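Local coordinates for protein A52 (PDB 2VVW), which targets host Toll-like receptor signalling complexes, binding IRAK2 to inhibit NF-kappa-B signalling and TRAF6 to activate p38, and so suppresses innate immunity, at residues M102-W113 against W122-K130. Residues are numbered along the deposited sequence; the frame is centred on the assembly and turned at random. Where two conformers were deposited one is given.
Sequences MIGLCACVVDVW and WKYCLRAIK
Met102 and Ile103 meet Ile129 and Ala128 at one end of an antiparallel helix pair. The local axes come within 9.9 Å and run at 163° to each other. Side-chain packing is tightest here. Met102 CE presses on Ala128 CB at 3.4 Å, closer than usual for two carbons. The Met102 chain starts with CG anti to the backbone N (chi1 -175°) and bends at chi2, which carries its thioether across the gap. Ile129 CD1 touches both Met102 SD, 3.5 Å away, and Ile103 CG1. Its side chain lies at a slant to both.

The backbones come closest in the middle, where Cys106 and Cys125 face each other with CA atoms 5.5 Å apart. They form no disulfide: the side chains diverge, leaving Cys106 SG and Cys125 SG 4.8 Å apart. Cys106 SG turns to Ala128 CB. Cys125 SG lies 3.7 Å from Cys106 O and also touches Val110 CB. That carbonyl already accepts the helix bond from Val110 N.

The other end is looser. Val110 CG2 still reaches Trp122 CB at 3.6 Å, and these two side chains run side by side. The Trp122 ring leads away from Val110, and its NE1 hydrogen-bonds to Tyr31 OH of the second subunit. The Trp113 ring meets helix 123-132 obliquely, with CH2 4.2 Å from Tyr124 CB; Val109 CG1 lies over one of its faces. Trp113 NE1 hydrogen-bonds to Leu71 O. On the outward face of helix 123-132, Lys123 makes salt bridges with Asp8 and Glu27 of the second subunit.

The pair joins helices 96-115 and 123-132 near the centre of the Bcl-2-like fold. No hydrogen bond links the segments, so their cohesion rests on apolar and sulfur contacts, while the polar groups of both tryptophans are satisfied elsewhere.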
loop_
_atom_site.group_PDB
_atom_site.type_symbol
_atom_site.label_atom_id
_atom_site.label_comp_id
_atom_site.label_asym_id
_atom_site.label_seq_id
_atom_site.Cartn_x
_atom_site.Cartn_y
_atom_site.Cartn_z
ATOM N N MET A 102 2.431 15.641 14.498
ATOM C CA MET A 102 1.208 15.067 13.987
ATOM C C MET A 102 1.481 13.826 13.134
ATOM O O MET A 102 0.724 12.855 13.199
ATOM C CB MET A 102 0.443 16.133 13.224
ATOM C CG MET A 102 -0.888 15.688 12.746
ATOM S SD MET A 102 -0.727 15.114 11.052
ATOM C CE MET A 102 -2.366 14.387 10.853
ATOM N N ILE A 103 2.574 13.828 12.370
ATOM C CA ILE A 103 2.947 12.653 11.587
ATOM C C ILE A 103 3.278 11.514 12.551
ATOM O O ILE A 103 2.827 10.384 12.371
ATOM C CB ILE A 103 4.131 12.938 10.641
ATOM C CG1 ILE A 103 3.676 13.763 9.435
ATOM C CG2 ILE A 103 4.765 11.654 10.137
ATOM C CD1 ILE A 103 4.854 14.424 8.667
ATOM N N GLY A 104 4.022 11.822 13.598
ATOM C CA GLY A 104 4.327 10.818 14.616
ATOM C C GLY A 104 3.097 10.271 15.321
ATOM O O GLY A 104 3.072 9.110 15.708
ATOM N N LEU A 105 2.086 11.124 15.496
ATOM C CA LEU A 105 0.829 10.748 16.134
ATOM C C LEU A 105 0.077 9.754 15.254
ATOM O O LEU A 105 -0.393 8.733 15.731
ATOM C CB LEU A 105 -0.028 11.994 16.372
ATOM C CG LEU A 105 -1.440 11.804 16.941
ATOM C CD1 LEU A 105 -1.377 11.495 18.427
ATOM C CD2 LEU A 105 -2.291 13.046 16.660
ATOM N N CYS A 106 -0.039 10.071 13.970
ATOM C CA CYS A 106 -0.636 9.163 12.984
ATOM C C CYS A 106 0.018 7.792 13.048
ATOM O O CYS A 106 -0.663 6.764 13.043
ATOM C CB CYS A 106 -0.475 9.746 11.579
ATOM S SG CYS A 106 -1.546 11.144 11.332
ATOM N N ALA A 107 1.343 7.800 13.102
ATOM C CA ALA A 107 2.153 6.580 13.166
ATOM C C ALA A 107 1.848 5.734 14.386
ATOM O O ALA A 107 1.746 4.487 14.304
ATOM C CB ALA A 107 3.612 6.939 13.166
ATOM N N CYS A 108 1.777 6.387 15.536
ATOM C CA CYS A 108 1.476 5.683 16.781
ATOM C C CYS A 108 0.034 5.154 16.768
ATOM O O CYS A 108 -0.238 4.101 17.300
ATOM C CB CYS A 108 1.724 6.590 17.990
ATOM S SG CYS A 108 3.493 6.969 18.259
ATOM N N VAL A 109 -0.879 5.891 16.149
ATOM C CA VAL A 109 -2.273 5.455 16.017
ATOM C C VAL A 109 -2.390 4.263 15.056
ATOM O O VAL A 109 -3.079 3.284 15.352
ATOM C CB VAL A 109 -3.193 6.631 15.565
ATOM C CG1 VAL A 109 -4.586 6.142 15.177
ATOM C CG2 VAL A 109 -3.268 7.695 16.680
ATOM N N VAL A 110 -1.698 4.325 13.919
ATOM C CA VAL A 110 -1.752 3.225 12.967
ATOM C C VAL A 110 -1.251 1.917 13.608
ATOM O O VAL A 110 -1.742 0.852 13.274
ATOM C CB VAL A 110 -1.013 3.562 11.620
ATOM C CG1 VAL A 110 0.478 3.183 11.660
ATOM C CG2 VAL A 110 -1.700 2.882 10.456
ATOM N N ASP A 111 -0.329 1.995 14.569
ATOM C CA ASP A 111 0.110 0.785 15.268
ATOM C C ASP A 111 -1.031 0.116 16.001
ATOM O O ASP A 111 -1.101 -1.106 16.044
ATOM C CB ASP A 111 1.181 1.058 16.326
ATOM C CG ASP A 111 2.469 1.590 15.763
ATOM O OD1 ASP A 111 2.762 1.403 14.570
ATOM O OD2 ASP A 111 3.209 2.197 16.560
ATOM N N VAL A 112 -1.866 0.923 16.653
ATOM C CA VAL A 112 -2.976 0.395 17.439
ATOM C C VAL A 112 -3.917 -0.355 16.507
ATOM O O VAL A 112 -4.363 -1.453 16.809
ATOM C CB VAL A 112 -3.736 1.525 18.217
ATOM C CG1 VAL A 112 -5.008 1.000 18.887
ATOM C CG2 VAL A 112 -2.824 2.167 19.263
ATOM N N TRP A 113 -4.237 0.256 15.376
ATOM C CA TRP A 113 -5.120 -0.373 14.404
ATOM C C TRP A 113 -4.552 -1.639 13.772
ATOM O O TRP A 113 -5.282 -2.636 13.607
ATOM C CB TRP A 113 -5.512 0.640 13.343
ATOM C CG TRP A 113 -6.380 1.743 13.847
ATOM C CD1 TRP A 113 -7.270 1.703 14.893
ATOM C CD2 TRP A 113 -6.475 3.064 13.296
ATOM N NE1 TRP A 113 -7.918 2.918 15.006
ATOM C CE2 TRP A 113 -7.436 3.772 14.054
ATOM C CE3 TRP A 113 -5.823 3.728 12.248
ATOM C CZ2 TRP A 113 -7.767 5.106 13.788
ATOM C CZ3 TRP A 113 -6.176 5.044 11.973
ATOM C CH2 TRP A 113 -7.134 5.715 12.755
ATOM N N TRP A 122 -5.495 2.567 8.160
ATOM C CA TRP A 122 -4.292 3.323 7.822
ATOM C C TRP A 122 -4.624 4.439 6.845
ATOM O O TRP A 122 -4.012 5.488 6.881
ATOM C CB TRP A 122 -3.183 2.410 7.260
ATOM C CG TRP A 122 -3.386 1.933 5.853
ATOM C CD1 TRP A 122 -4.073 0.816 5.453
ATOM C CD2 TRP A 122 -2.887 2.536 4.663
ATOM N NE1 TRP A 122 -4.039 0.693 4.091
ATOM C CE2 TRP A 122 -3.317 1.733 3.574
ATOM C CE3 TRP A 122 -2.135 3.684 4.398
ATOM C CZ2 TRP A 122 -3.032 2.052 2.246
ATOM C CZ3 TRP A 122 -1.853 4.000 3.073
ATOM C CH2 TRP A 122 -2.300 3.178 2.015
ATOM N N LYS A 123 -5.610 4.222 5.985
ATOM C CA LYS A 123 -6.036 5.272 5.032
ATOM C C LYS A 123 -6.436 6.576 5.727
ATOM O O LYS A 123 -6.342 7.670 5.136
ATOM C CB LYS A 123 -7.198 4.773 4.203
ATOM C CG LYS A 123 -6.893 3.576 3.290
ATOM C CD LYS A 123 -6.018 3.943 2.119
ATOM C CE LYS A 123 -6.108 2.881 1.005
ATOM N NZ LYS A 123 -7.501 2.611 0.506
ATOM N N TYR A 124 -6.918 6.478 6.962
ATOM C CA TYR A 124 -7.315 7.679 7.715
ATOM C C TYR A 124 -6.114 8.559 8.094
ATOM O O TYR A 124 -6.274 9.758 8.290
ATOM C CB TYR A 124 -8.121 7.305 8.968
ATOM C CG TYR A 124 -9.537 6.945 8.643
ATOM C CD1 TYR A 124 -10.532 7.910 8.670
ATOM C CD2 TYR A 124 -9.881 5.644 8.258
ATOM C CE1 TYR A 124 -11.843 7.596 8.359
ATOM C CE2 TYR A 124 -11.193 5.322 7.934
ATOM C CZ TYR A 124 -12.169 6.301 7.992
ATOM O OH TYR A 124 -13.475 6.003 7.672
ATOM N N CYS A 125 -4.929 7.955 8.242
ATOM C CA CYS A 125 -3.704 8.736 8.419
ATOM C C CYS A 125 -3.510 9.717 7.268
ATOM O O CYS A 125 -3.132 10.858 7.490
ATOM C CB CYS A 125 -2.492 7.839 8.543
ATOM S SG CYS A 125 -2.613 6.667 9.898
ATOM N N LEU A 126 -3.789 9.283 6.044
ATOM C CA LEU A 126 -3.617 10.153 4.882
ATOM C C LEU A 126 -4.632 11.265 4.915
ATOM O O LEU A 126 -4.304 12.419 4.582
ATOM C CB LEU A 126 -3.747 9.395 3.552
ATOM C CG LEU A 126 -3.032 8.045 3.422
ATOM C CD1 LEU A 126 -3.334 7.365 2.063
ATOM C CD2 LEU A 126 -1.561 8.223 3.645
ATOM N N ARG A 127 -5.877 10.936 5.280
ATOM C CA ARG A 127 -6.925 11.965 5.365
ATOM C C ARG A 127 -6.507 13.011 6.398
ATOM O O ARG A 127 -6.644 14.190 6.176
ATOM C CB ARG A 127 -8.285 11.346 5.735
ATOM C CG ARG A 127 -9.473 12.288 5.563
ATOM C CD ARG A 127 -10.813 11.659 5.965
ATOM N NE ARG A 127 -11.102 10.380 5.314
ATOM C CZ ARG A 127 -12.277 9.746 5.393
ATOM N NH1 ARG A 127 -13.286 10.268 6.083
ATOM N NH2 ARG A 127 -12.454 8.581 4.776
ATOM N N ALA A 128 -5.982 12.556 7.524
ATOM C CA ALA A 128 -5.542 13.464 8.589
ATOM C C ALA A 128 -4.431 14.408 8.109
ATOM O O ALA A 128 -4.493 15.612 8.358
ATOM C CB ALA A 128 -5.056 12.647 9.805
ATOM N N ILE A 129 -3.424 13.847 7.425
ATOM C CA ILE A 129 -2.280 14.621 6.887
ATOM C C ILE A 129 -2.757 15.699 5.947
ATOM O O ILE A 129 -2.319 16.843 6.033
ATOM C CB ILE A 129 -1.243 13.711 6.125
ATOM C CG1 ILE A 129 -0.519 12.769 7.087
ATOM C CG2 ILE A 129 -0.223 14.545 5.345
ATOM C CD1 ILE A 129 0.245 13.423 8.178
ATOM N N LYS A 130 -3.685 15.345 5.064
ATOM C CA LYS A 130 -4.251 16.324 4.128
ATOM C C LYS A 130 -5.013 17.461 4.829
ATOM O O LYS A 130 -5.014 18.593 4.342
ATOM C CB LYS A 130 -5.165 15.628 3.118
ATOM C CG LYS A 130 -4.440 14.838 2.020
ATOM C CD LYS A 130 -5.411 13.857 1.332
ATOM C CE LYS A 130 -4.906 13.368 -0.035
ATOM N NZ LYS A 130 -5.652 12.141 -0.539
#